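Local coordinates for SspB protein (Streptomyces clavuligerus, PDB 6JUF) that probably acts as a metal-dependent DNase in a phosphorothioation-sensing bacterial defence system directed against phages, at residues E18-A21 against G25-H28; L113-L118 against I234-L239; P227-R232 against R266-R271. One frame throughout, in Å; residues are numbered along the deposited sequence.

Contact 1. Residues E18-A21 against G25-H28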
ATOM      1  N   GLU B  18       6.075 -18.337   5.387  1.00 12.13           N
ATOM      2  CA  GLU B  18       4.828 -19.080   5.783  1.00 12.24           C
ATOM      3  C   GLU B  18       3.593 -18.598   5.069  1.00 11.30           C
ATOM      4  O   GLU B  18       2.484 -18.588   5.630  1.00 13.70           O
ATOM      5  CB  GLU B  18       4.636 -19.058   7.346  1.00 11.75           C
ATOM      6  CG  GLU B  18       5.810 -19.769   8.009  1.00 15.73           C
ATOM      7  CD  GLU B  18       5.810 -19.681   9.516  1.00 17.91           C
ATOM      8  OE1 GLU B  18       4.837 -20.238  10.043  1.00 17.47           O
ATOM      9  OE2 GLU B  18       6.774 -19.197  10.153  1.00 21.67           O
ATOM     10  N   THR B  19       3.769 -18.273   3.798  1.00 10.14           N
ATOM     11  CA  THR B  19       2.723 -17.746   2.885  1.00 12.27           C
ATOM     12  C   THR B  19       2.282 -16.327   3.172  1.00 12.24           C
ATOM     13  O   THR B  19       1.334 -15.846   2.530  1.00 12.14           O
ATOM     14  CB  THR B  19       1.435 -18.645   2.684  1.00 14.05           C
ATOM     15  OG1 THR B  19       0.512 -18.537   3.781  1.00 16.24           O
ATOM     16  CG2 THR B  19       1.813 -20.133   2.472  1.00 17.84           C
ATOM     17  N   PHE B  20       2.915 -15.627   4.113  1.00  9.37           N
ATOM     18  CA  PHE B  20       2.666 -14.177   4.264  1.00 10.20           C
ATOM     19  C   PHE B  20       3.448 -13.383   3.199  1.00  8.87           C
ATOM     20  O   PHE B  20       4.665 -13.480   3.161  1.00  9.01           O
ATOM     21  CB  PHE B  20       3.205 -13.719   5.614  1.00 10.78           C
ATOM     22  CG  PHE B  20       2.359 -14.197   6.801  1.00 11.66           C
ATOM     23  CD1 PHE B  20       1.033 -13.795   6.932  1.00 12.70           C
ATOM     24  CD2 PHE B  20       2.917 -15.044   7.760  1.00 11.34           C
ATOM     25  CE1 PHE B  20       0.250 -14.185   8.039  1.00 12.15           C
ATOM     26  CE2 PHE B  20       2.161 -15.432   8.876  1.00 13.79           C
ATOM     27  CZ  PHE B  20       0.829 -15.018   8.985  1.00 12.89           C
ATOM     28  N   ALA B  21       2.710 -12.631   2.364  1.00  8.87           N
ATOM     29  CA  ALA B  21       3.332 -11.738   1.368  1.00  7.60           C
ATOM     30  C   ALA B  21       3.849 -10.510   2.077  1.00  7.78           C
ATOM     31  O   ALA B  21       3.490 -10.271   3.230  1.00  7.93           O
ATOM     32  CB  ALA B  21       2.329 -11.412   0.277  1.00  8.33           C
ATOM     33  N   GLY B  25       4.239  -2.224   6.692  1.00  7.73           N
ATOM     34  CA  GLY B  25       4.452  -2.103   8.159  1.00  7.37           C
ATOM     35  C   GLY B  25       5.594  -2.995   8.623  1.00  7.98           C
ATOM     36  O   GLY B  25       6.375  -2.594   9.498  1.00  9.48           O
ATOM     37  N   TRP B  26       5.719  -4.177   8.007  1.00  8.12           N
ATOM     38  CA  TRP B  26       6.812  -5.090   8.400  1.00  9.44           C
ATOM     39  C   TRP B  26       8.178  -4.562   8.003  1.00  8.88           C
ATOM     40  O   TRP B  26       9.150  -4.673   8.794  1.00  8.94           O
ATOM     41  CB  TRP B  26       6.594  -6.448   7.769  1.00 10.30           C
ATOM     42  CG  TRP B  26       5.487  -7.230   8.418  1.00  9.20           C
ATOM     43  CD1 TRP B  26       4.634  -6.839   9.417  1.00  8.87           C
ATOM     44  CD2 TRP B  26       5.129  -8.640   8.106  1.00  8.27           C
ATOM     45  NE1 TRP B  26       3.740  -7.882   9.749  1.00  9.13           N
ATOM     46  CE2 TRP B  26       3.990  -8.972   8.956  1.00 11.81           C
ATOM     47  CE3 TRP B  26       5.589  -9.571   7.195  1.00 10.61           C
ATOM     48  CZ2 TRP B  26       3.422 -10.245   8.970  1.00 11.34           C
ATOM     49  CZ3 TRP B  26       4.975 -10.840   7.181  1.00 12.52           C
ATOM     50  CH2 TRP B  26       3.914 -11.161   8.028  1.00 12.41           C
ATOM     51  N   LEU B  27       8.299  -3.983   6.790  1.00  7.87           N
ATOM     52  CA  LEU B  27       9.615  -3.490   6.343  1.00  8.79           C
ATOM     53  C   LEU B  27      10.015  -2.293   7.248  1.00  8.57           C
ATOM     54  O   LEU B  27      11.118  -2.152   7.686  1.00 10.07           O
ATOM     55  CB  LEU B  27       9.539  -3.048   4.911  1.00  9.17           C
ATOM     56  CG  LEU B  27       9.172  -4.165   3.939  1.00  9.18           C
ATOM     57  CD1 LEU B  27       9.210  -3.568   2.530  1.00  9.50           C
ATOM     58  CD2 LEU B  27      10.088  -5.414   4.108  1.00  9.00           C
ATOM     59  N   HIS B  28       9.043  -1.424   7.457  1.00  9.14           N
ATOM     60  CA  HIS B  28       9.277  -0.191   8.239  1.00 10.50           C
ATOM     61  C   HIS B  28       9.664  -0.405   9.687  1.00 11.13           C
ATOM     62  O   HIS B  28      10.728   0.089  10.154  1.00 12.32           O
ATOM     63  CB  HIS B  28       8.031   0.699   8.133  1.00 10.18           C
ATOM     64  CG  HIS B  28       8.070   1.938   8.989  1.00 13.81           C
ATOM     65  ND1 HIS B  28       8.791   3.037   8.641  1.00 13.22           N
ATOM     66  CD2 HIS B  28       7.402   2.252  10.174  1.00 12.85           C
ATOM     67  CE1 HIS B  28       8.608   4.011   9.594  1.00 15.25           C
ATOM     68  NE2 HIS B  28       7.742   3.541  10.525  1.00 15.54           N
TER

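Contact 2. Residues L113-L118 against I234-L239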
ATOM      1  N   LEU B 113      12.445  -2.360  -4.900  1.00  6.54           N
ATOM      2  CA  LEU B 113      12.403  -3.468  -3.925  1.00  7.42           C
ATOM      3  C   LEU B 113      12.282  -4.818  -4.620  1.00  7.33           C
ATOM      4  O   LEU B 113      12.927  -5.782  -4.231  1.00  7.40           O
ATOM      5  CB  LEU B 113      11.289  -3.262  -2.882  1.00  7.69           C
ATOM      6  CG  LEU B 113      11.678  -2.214  -1.789  1.00  6.78           C
ATOM      7  CD1 LEU B 113      10.394  -1.760  -1.086  1.00  7.72           C
ATOM      8  CD2 LEU B 113      12.703  -2.774  -0.815  1.00  9.65           C
ATOM      9  N   HIS B 114      11.449  -4.872  -5.683  1.00  6.94           N
ATOM     10  CA  HIS B 114      11.293  -6.082  -6.486  1.00  7.65           C
ATOM     11  C   HIS B 114      12.628  -6.495  -7.104  1.00  6.99           C
ATOM     12  O   HIS B 114      13.048  -7.657  -7.032  1.00  6.87           O
ATOM     13  CB  HIS B 114      10.196  -5.849  -7.549  1.00  8.47           C
ATOM     14  CG  HIS B 114      10.066  -6.977  -8.499  1.00  7.92           C
ATOM     15  ND1 HIS B 114      10.438  -6.909  -9.827  1.00 10.62           N
ATOM     16  CD2 HIS B 114       9.583  -8.254  -8.288  1.00  6.66           C
ATOM     17  CE1 HIS B 114      10.171  -8.120 -10.402  1.00  8.27           C
ATOM     18  NE2 HIS B 114       9.691  -8.933  -9.447  1.00 10.79           N
ATOM     19  N   TRP B 115      13.356  -5.505  -7.634  1.00  7.22           N
ATOM     20  CA  TRP B 115      14.687  -5.751  -8.174  1.00  7.88           C
ATOM     21  C   TRP B 115      15.616  -6.314  -7.079  1.00  7.70           C
ATOM     22  O   TRP B 115      16.337  -7.299  -7.289  1.00  7.48           O
ATOM     23  CB  TRP B 115      15.231  -4.427  -8.741  1.00  8.22           C
ATOM     24  CG  TRP B 115      16.649  -4.589  -9.289  1.00  7.14           C
ATOM     25  CD1 TRP B 115      17.848  -4.124  -8.714  1.00  7.81           C
ATOM     26  CD2 TRP B 115      17.059  -5.337 -10.503  1.00  8.28           C
ATOM     27  NE1 TRP B 115      18.919  -4.469  -9.476  1.00  9.06           N
ATOM     28  CE2 TRP B 115      18.513  -5.191 -10.596  1.00  9.83           C
ATOM     29  CE3 TRP B 115      16.363  -6.011 -11.528  1.00  8.79           C
ATOM     30  CZ2 TRP B 115      19.250  -5.801 -11.602  1.00 10.01           C
ATOM     31  CZ3 TRP B 115      17.136  -6.608 -12.530  1.00  8.85           C
ATOM     32  CH2 TRP B 115      18.554  -6.502 -12.543  1.00 10.24           C
ATOM     33  N   TRP B 116      15.531  -5.723  -5.862  1.00  7.74           N
ATOM     34  CA  TRP B 116      16.394  -6.202  -4.779  1.00  6.83           C
ATOM     35  C   TRP B 116      16.068  -7.591  -4.318  1.00  7.23           C
ATOM     36  O   TRP B 116      16.962  -8.369  -4.020  1.00  8.08           O
ATOM     37  CB  TRP B 116      16.380  -5.267  -3.589  1.00  6.86           C
ATOM     38  CG  TRP B 116      17.097  -3.955  -3.878  1.00  7.80           C
ATOM     39  CD1 TRP B 116      17.927  -3.634  -4.991  1.00  9.18           C
ATOM     40  CD2 TRP B 116      17.093  -2.750  -3.038  1.00  8.01           C
ATOM     41  NE1 TRP B 116      18.391  -2.333  -4.882  1.00  9.19           N
ATOM     42  CE2 TRP B 116      17.915  -1.738  -3.748  1.00  8.58           C
ATOM     43  CE3 TRP B 116      16.473  -2.393  -1.848  1.00  6.29           C
ATOM     44  CZ2 TRP B 116      18.123  -0.445  -3.214  1.00  8.42           C
ATOM     45  CZ3 TRP B 116      16.698  -1.119  -1.324  1.00  7.93           C
ATOM     46  CH2 TRP B 116      17.475  -0.136  -2.008  1.00  7.12           C
ATOM     47  N   LEU B 117      14.774  -7.950  -4.395  1.00  7.93           N
ATOM     48  CA  LEU B 117      14.338  -9.287  -3.971  1.00  6.69           C
ATOM     49  C   LEU B 117      14.975 -10.362  -4.915  1.00  7.83           C
ATOM     50  O   LEU B 117      15.397 -11.405  -4.478  1.00  8.89           O
ATOM     51  CB  LEU B 117      12.809  -9.404  -4.010  1.00  6.86           C
ATOM     52  CG  LEU B 117      12.211 -10.774  -3.636  1.00  6.04           C
ATOM     53  CD1 LEU B 117      12.627 -11.251  -2.196  1.00  9.36           C
ATOM     54  CD2 LEU B 117      10.703 -10.756  -3.753  1.00  7.01           C
ATOM     55  N   LEU B 118      15.026 -10.031  -6.194  1.00  8.77           N
ATOM     56  CA  LEU B 118      15.520 -10.956  -7.237  1.00  9.72           C
ATOM     57  C   LEU B 118      17.048 -10.930  -7.335  1.00  9.78           C
ATOM     58  O   LEU B 118      17.682 -11.809  -7.898  1.00  9.87           O
ATOM     59  CB  LEU B 118      14.875 -10.613  -8.584  1.00  9.45           C
ATOM     60  CG  LEU B 118      13.384 -10.853  -8.737  1.00 10.32           C
ATOM     61  CD1 LEU B 118      12.923 -10.263 -10.051  1.00 14.47           C
ATOM     62  CD2 LEU B 118      13.038 -12.345  -8.625  1.00 13.90           C
ATOM     63  N   ILE B 234      14.985   1.677 -14.306  1.00  7.98           N
ATOM     64  CA  ILE B 234      15.469   0.802 -15.396  1.00  8.47           C
ATOM     65  C   ILE B 234      16.992   0.933 -15.570  1.00  8.46           C
ATOM     66  O   ILE B 234      17.736  -0.054 -15.557  1.00  9.36           O
ATOM     67  CB  ILE B 234      14.709   1.049 -16.708  1.00  7.98           C
ATOM     68  CG1 ILE B 234      13.210   0.680 -16.531  1.00  6.98           C
ATOM     69  CG2 ILE B 234      15.318   0.223 -17.836  1.00 10.62           C
ATOM     70  CD1 ILE B 234      12.283   1.207 -17.649  1.00  7.54           C
ATOM     71  N   ALA B 235      17.459   2.190 -15.726  1.00  8.86           N
ATOM     72  CA  ALA B 235      18.899   2.416 -15.945  1.00  9.99           C
ATOM     73  C   ALA B 235      19.771   1.945 -14.771  1.00  8.33           C
ATOM     74  O   ALA B 235      20.818   1.310 -14.950  1.00 10.22           O
ATOM     75  CB  ALA B 235      19.136   3.893 -16.272  1.00  9.16           C
ATOM     76  N   TYR B 236      19.308   2.235 -13.545  1.00  9.32           N
ATOM     77  CA  TYR B 236      20.022   1.752 -12.372  1.00  8.77           C
ATOM     78  C   TYR B 236      20.150   0.189 -12.430  1.00  8.55           C
ATOM     79  O   TYR B 236      21.200  -0.373 -12.169  1.00  8.59           O
ATOM     80  CB  TYR B 236      19.269   2.191 -11.083  1.00  8.90           C
ATOM     81  CG  TYR B 236      19.555   1.239  -9.906  1.00  8.12           C
ATOM     82  CD1 TYR B 236      20.722   1.318  -9.202  1.00  8.65           C
ATOM     83  CD2 TYR B 236      18.606   0.245  -9.553  1.00  7.95           C
ATOM     84  CE1 TYR B 236      20.986   0.430  -8.141  1.00  9.97           C
ATOM     85  CE2 TYR B 236      18.841  -0.634  -8.509  1.00  6.44           C
ATOM     86  CZ  TYR B 236      20.063  -0.553  -7.823  1.00  8.45           C
ATOM     87  OH  TYR B 236      20.303  -1.443  -6.821  1.00  9.39           O
ATOM     88  N   ALA B 237      19.011  -0.461 -12.735  1.00  7.86           N
ATOM     89  CA  ALA B 237      19.009  -1.917 -12.765  1.00  7.52           C
ATOM     90  C   ALA B 237      19.929  -2.492 -13.813  1.00  8.97           C
ATOM     91  O   ALA B 237      20.660  -3.469 -13.560  1.00  9.37           O
ATOM     92  CB  ALA B 237      17.580  -2.438 -12.928  1.00  8.14           C
ATOM     93  N   CYS B 238      19.962  -1.818 -14.985  1.00  9.80           N
ATOM     94  CA  CYS B 238      20.893  -2.231 -16.040  1.00 10.41           C
ATOM     95  C   CYS B 238      22.372  -2.172 -15.609  1.00 10.15           C
ATOM     96  O   CYS B 238      23.145  -3.096 -15.809  1.00 10.69           O
ATOM     97  CB  CYS B 238      20.653  -1.400 -17.312  1.00  8.74           C
ATOM     98  SG  CYS B 238      19.078  -1.722 -18.125  1.00 10.66           S
ATOM     99  N   LEU B 239      22.723  -1.038 -14.986  1.00  9.13           N
ATOM    100  CA  LEU B 239      24.095  -0.822 -14.508  1.00 10.74           C
ATOM    101  C   LEU B 239      24.443  -1.722 -13.332  1.00 11.61           C
ATOM    102  O   LEU B 239      25.558  -2.275 -13.268  1.00 13.03           O
ATOM    103  CB  LEU B 239      24.283   0.649 -14.172  1.00  9.89           C
ATOM    104  CG  LEU B 239      24.350   1.602 -15.368  1.00  9.09           C
ATOM    105  CD1 LEU B 239      23.988   3.038 -14.878  1.00  9.28           C
ATOM    106  CD2 LEU B 239      25.694   1.576 -16.094  1.00 11.73           C
TER

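Contact 3. Residues P227-R232 against R266-R271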
ATOM      1  N   PRO B 227       3.956   2.371 -17.287  1.00 13.53           N
ATOM      2  CA  PRO B 227       4.062   3.797 -16.964  1.00 14.34           C
ATOM      3  C   PRO B 227       4.529   4.099 -15.562  1.00 13.21           C
ATOM      4  O   PRO B 227       5.133   5.162 -15.357  1.00 16.15           O
ATOM      5  CB  PRO B 227       2.647   4.341 -17.204  1.00 17.81           C
ATOM      6  CG  PRO B 227       1.768   3.107 -17.046  1.00 16.24           C
ATOM      7  CD  PRO B 227       2.572   1.998 -17.672  1.00 15.79           C
ATOM      8  N   SER B 228       4.308   3.177 -14.633  1.00 11.86           N
ATOM      9  CA  SER B 228       4.812   3.321 -13.239  1.00 10.14           C
ATOM     10  C   SER B 228       6.292   3.034 -12.986  1.00 10.82           C
ATOM     11  O   SER B 228       6.748   3.257 -11.856  1.00 10.50           O
ATOM     12  CB  SER B 228       3.965   2.494 -12.230  1.00 10.13           C
ATOM     13  OG  SER B 228       4.331   1.140 -12.346  1.00 13.36           O
ATOM     14  N   LEU B 229       7.023   2.601 -14.016  1.00  8.40           N
ATOM     15  CA  LEU B 229       8.449   2.167 -13.883  1.00  8.05           C
ATOM     16  C   LEU B 229       9.328   3.286 -14.412  1.00 10.11           C
ATOM     17  O   LEU B 229       9.427   3.471 -15.649  1.00 11.01           O
ATOM     18  CB  LEU B 229       8.668   0.861 -14.624  1.00  7.07           C
ATOM     19  CG  LEU B 229      10.119   0.327 -14.687  1.00  9.86           C
ATOM     20  CD1 LEU B 229      10.792   0.260 -13.322  1.00 11.05           C
ATOM     21  CD2 LEU B 229      10.119  -1.011 -15.458  1.00 10.55           C
ATOM     22  N   PRO B 230       9.928   4.071 -13.499  1.00  8.33           N
ATOM     23  CA  PRO B 230      10.715   5.223 -13.989  1.00  9.08           C
ATOM     24  C   PRO B 230      11.954   4.771 -14.805  1.00  9.35           C
ATOM     25  O   PRO B 230      12.606   3.739 -14.514  1.00  8.82           O
ATOM     26  CB  PRO B 230      11.145   5.986 -12.701  1.00  8.11           C
ATOM     27  CG  PRO B 230      10.188   5.502 -11.663  1.00  9.04           C
ATOM     28  CD  PRO B 230       9.877   4.053 -12.036  1.00  9.23           C
ATOM     29  N   ALA B 231      12.299   5.602 -15.818  1.00  9.52           N
ATOM     30  CA  ALA B 231      13.537   5.386 -16.597  1.00  9.42           C
ATOM     31  C   ALA B 231      14.798   5.229 -15.760  1.00  8.07           C
ATOM     32  O   ALA B 231      15.618   4.358 -16.061  1.00 10.80           O
ATOM     33  CB  ALA B 231      13.710   6.534 -17.588  1.00  9.85           C
ATOM     34  N   ARG B 232      14.959   6.038 -14.701  1.00  8.61           N
ATOM     35  CA  ARG B 232      16.162   5.907 -13.885  1.00  8.61           C
ATOM     36  C   ARG B 232      16.183   4.603 -13.064  1.00  7.35           C
ATOM     37  O   ARG B 232      17.221   4.111 -12.718  1.00 10.31           O
ATOM     38  CB  ARG B 232      16.367   7.131 -12.974  1.00  9.47           C
ATOM     39  CG  ARG B 232      16.785   8.348 -13.844  1.00 11.17           C
ATOM     40  CD  ARG B 232      17.107   9.571 -12.982  1.00 14.07           C
ATOM     41  NE  ARG B 232      15.891  10.161 -12.471  1.00 15.49           N
ATOM     42  CZ  ARG B 232      15.684  11.467 -12.234  1.00 16.11           C
ATOM     43  NH1 ARG B 232      16.620  12.362 -12.502  1.00 17.23           N
ATOM     44  NH2 ARG B 232      14.523  11.883 -11.752  1.00 16.95           N
ATOM     45  N   ARG B 266      13.720  -9.535 -18.011  1.00 10.58           N
ATOM     46  CA  ARG B 266      12.934 -10.596 -17.365  1.00 10.86           C
ATOM     47  C   ARG B 266      12.457 -10.187 -15.966  1.00 10.21           C
ATOM     48  O   ARG B 266      11.423 -10.696 -15.522  1.00 10.65           O
ATOM     49  CB  ARG B 266      13.724 -11.902 -17.302  1.00 12.93           C
ATOM     50  CG  ARG B 266      13.610 -12.764 -18.566  1.00 15.91           C
ATOM     51  CD  ARG B 266      12.779 -13.970 -18.097  1.00 23.03           C
ATOM     52  NE  ARG B 266      13.088 -15.051 -18.952  1.00 23.20           N
ATOM     53  CZ  ARG B 266      12.739 -16.278 -18.767  1.00 15.77           C
ATOM     54  NH1 ARG B 266      11.969 -16.642 -17.703  1.00 12.58           N
ATOM     55  NH2 ARG B 266      13.097 -17.110 -19.697  1.00 20.80           N
ATOM     56  N   ALA B 267      13.174  -9.301 -15.291  1.00  9.72           N
ATOM     57  CA  ALA B 267      12.769  -8.956 -13.921  1.00  8.94           C
ATOM     58  C   ALA B 267      11.562  -8.015 -13.945  1.00 10.14           C
ATOM     59  O   ALA B 267      10.625  -8.159 -13.168  1.00  9.05           O
ATOM     60  CB  ALA B 267      13.919  -8.274 -13.126  1.00  9.58           C
ATOM     61  N   PHE B 268      11.601  -7.075 -14.855  1.00  8.96           N
ATOM     62  CA  PHE B 268      10.535  -6.071 -14.957  1.00  8.76           C
ATOM     63  C   PHE B 268       9.507  -6.411 -16.026  1.00  9.88           C
ATOM     64  O   PHE B 268       8.519  -5.684 -16.165  1.00  9.00           O
ATOM     65  CB  PHE B 268      11.100  -4.654 -15.204  1.00  7.58           C
ATOM     66  CG  PHE B 268      12.066  -4.167 -14.126  1.00  9.20           C
ATOM     67  CD1 PHE B 268      11.838  -4.473 -12.767  1.00  9.48           C
ATOM     68  CD2 PHE B 268      13.085  -3.293 -14.447  1.00  9.36           C
ATOM     69  CE1 PHE B 268      12.660  -3.938 -11.755  1.00 10.71           C
ATOM     70  CE2 PHE B 268      13.917  -2.751 -13.444  1.00  9.49           C
ATOM     71  CZ  PHE B 268      13.681  -3.053 -12.098  1.00  9.09           C
ATOM     72  N   ARG B 269       9.773  -7.439 -16.821  1.00 11.70           N
ATOM     73  CA  ARG B 269       8.889  -7.879 -17.910  1.00 13.28           C
ATOM     74  C   ARG B 269       8.662  -6.708 -18.869  1.00 10.83           C
ATOM     75  O   ARG B 269       7.522  -6.286 -19.123  1.00 10.88           O
ATOM     76  CB  ARG B 269       7.606  -8.575 -17.365  1.00 13.45           C
ATOM     77  CG  ARG B 269       7.901  -9.929 -16.679  1.00 13.37           C
ATOM     78  CD  ARG B 269       8.899 -10.767 -17.490  1.00 13.99           C
ATOM     79  NE  ARG B 269       9.305 -12.042 -16.852  1.00 16.47           N
ATOM     80  CZ  ARG B 269       8.671 -13.186 -17.044  1.00 14.59           C
ATOM     81  NH1 ARG B 269       7.582 -13.196 -17.828  1.00 16.88           N
ATOM     82  NH2 ARG B 269       9.093 -14.295 -16.435  1.00 15.10           N
ATOM     83  N   ILE B 270       9.765  -6.121 -19.316  1.00 11.90           N
ATOM     84  CA  ILE B 270       9.750  -5.037 -20.324  1.00 12.55           C
ATOM     85  C   ILE B 270      10.537  -5.454 -21.551  1.00 11.81           C
ATOM     86  O   ILE B 270      11.419  -6.299 -21.468  1.00 15.80           O
ATOM     87  CB  ILE B 270      10.279  -3.707 -19.739  1.00 12.79           C
ATOM     88  CG1 ILE B 270      11.722  -3.902 -19.192  1.00 13.71           C
ATOM     89  CG2 ILE B 270       9.255  -3.218 -18.681  1.00 14.63           C
ATOM     90  CD1 ILE B 270      12.364  -2.605 -18.691  1.00 16.75           C
ATOM     91  N   ARG B 271      10.159  -4.876 -22.698  1.00 14.93           N
ATOM     92  CA  ARG B 271      10.777  -5.176 -23.984  1.00 16.51           C
ATOM     93  C   ARG B 271      12.120  -4.474 -24.185  1.00 14.77           C
ATOM     94  O   ARG B 271      12.370  -3.454 -23.559  1.00 13.38           O
ATOM     95  CB  ARG B 271       9.812  -4.762 -25.094  1.00 18.50           C
ATOM     96  CG  ARG B 271       8.542  -5.585 -25.058  1.00 25.60           C
ATOM     97  CD  ARG B 271       7.750  -5.488 -26.349  1.00 34.70           C
ATOM     98  NE  ARG B 271       6.309  -5.660 -26.105  1.00 49.07           N
ATOM     99  CZ  ARG B 271       5.716  -6.774 -25.664  1.00 46.15           C
ATOM    100  NH1 ARG B 271       6.414  -7.874 -25.388  1.00 46.52           N
ATOM    101  NH2 ARG B 271       4.401  -6.787 -25.488  1.00 47.92           N
TER

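Contact 1. Residues E18-A21 against G25-H28
Phe20 and Trp26 meet as an offset edge-to-face pair, with the edge of the indole directed at the face of the phenyl ring. The six-membered ring of Trp26 and the ring of Phe20 have their centroids 5.5 Å apart, and their planes are inclined at 73°. The tight part of the contact lies at the root of the Phe20 ring: Trp26 CH2 approaches Phe20 CB to 3.6 Å and sits equally near Phe20 CG, while Trp26 CZ3 stands 3.7 Å from Phe20 CB. Both rings leave their backbones in the same way, with CG anti to the carbonyl carbon (chi1 -72° for Phe20, -74° for Trp26), which sends the indole lengthwise from helix 24-34 to the loop. Met56 and Ala59 touch both aromatic side chains, and Trp63 of helix 57-66 packs on Trp26 while its NE1 binds Phe20 O.

Toward Ala21 the fit is looser, its O lying 4.3 Å from Trp26 CZ3. The other end of the loop has a different character. Exposed Glu18 and its neighbour Thr19 make no contact with residues 25-28; both have positive phi, and Thr19 OG1 donates a hydrogen bond of 2.7 Å to Glu18 O. Glu18 is a magnesium ligand in a structure of this protein, although no magnesium is bound to this chain here. The arrangement is thus that of a metal-site loop just ahead of a helix, with a partly buried edge-to-face aromatic pair tying the loop to helices 24-34 and 57-66.

Contact 2. Residues L113-L118 against I234-L239
Helices 107-118 and 231-243 run side by side in nearly the same direction, their local axes 11.4 Å apart and crossing at -17°, with Trp115 and Ala237 nearest in the backbone. Two tryptophans fill this wide spacing. Trp115 has CG anti to its own N (chi1 178°), which carries the indole across to the partner helix; there Ala237 CB sits over the face of its six-membered ring, 3.7 Å from the centroid, in a CH-pi contact. The far rim of the same indole reaches Ala237 O, 3.4 Å from Trp115 CZ2. At the other end of the indole, Trp115 CD1 lies 3.6 Å from Tyr236 CE2, and NE1 is bound by Asp240 one turn further along.

Trp116 reaches Tyr236 by its edge. Its NE1 donates to Tyr236 OH at 2.9 Å, nearly straight (167°) and in the indole plane, which pairs two polar groups within a buried interface. Trp311 meets the Tyr236 ring edge-to-face. The whole is a near-parallel helix pair bridged by aromatic side chains, and it fastens helix 107-118 to what is probably the first helix of a winged-helix-like domain.

Contact 3. Residues P227-R232 against R266-R271
Leu229 overlaps Phe268 chiefly through CD2, set against the base of the ring, while CD1 stands 4.3 Å above the ring plane, toward its rim. The two segments belong to a module whose order of helices and strands, together with an antiparallel sheet of order 250-253, 298-302, 289-293, is consistent with a winged-helix fold. Here the entrance to its first helix, 231-243, meets the turn between helices 264-268 and 272-285.

CD2 of Leu229 carries most of the contact. It lies 3.8 Å from Phe268 CB and 3.9 Å from Phe268 CD2, and it also touches Ile270 CG2 at 4.0 Å, so one methyl bridges two side chains of the turn. An extended first torsion, with CG opposite the backbone N (chi1 175°), projects the leucine fork into this position. Trp111 of helix 107-118 packs on Leu229 as well, while Phe268 also packs on Ile233, making a largely apolar cluster.

Pro230, next to Leu229, is the N-cap of helix 231-243, and Arg271 occupies the N-cap position of helix 272-285, with its N hydrogen-bonded to Asp274 OD2. The second subunit packs on Pro227, Ser228 and Pro230. Between Phe268 and Ile270 the chain turns through Arg269, the first residue to leave the helix, which has positive phi; its side chain reaches back to the preceding turn. There Arg269 NE, with its guanidinium in plane with the acceptor, donates to a lone pair of Arg266 O at 2.8 Å, in a bent bond of 138°.

How the contacts relate
Contacts 2 and 3 form one continuous core, their centres 9 Å apart and both drawing on helix 231-243. Ala237 links them: besides meeting Trp115, its CB lies 3.7 Å from Phe268 CE2. Leu229 CG likewise reaches Ile234 CG1 at 3.6 Å, and Ala267 CB comes to 3.7 Å from Trp115 CZ3. Contact 1 stands further off, centred 20 Å from contact 2, and joins it through Leu27 CD1 and Leu113 CD1, 4.2 Å apart. From contact 3 it is separated by about 15 Å between nearest atoms. Glu18, a magnesium ligand in a structure of this protein but without metal in this chain, lies in contact 1; contacts 1 and 3, unlike contact 2, touch the second subunit.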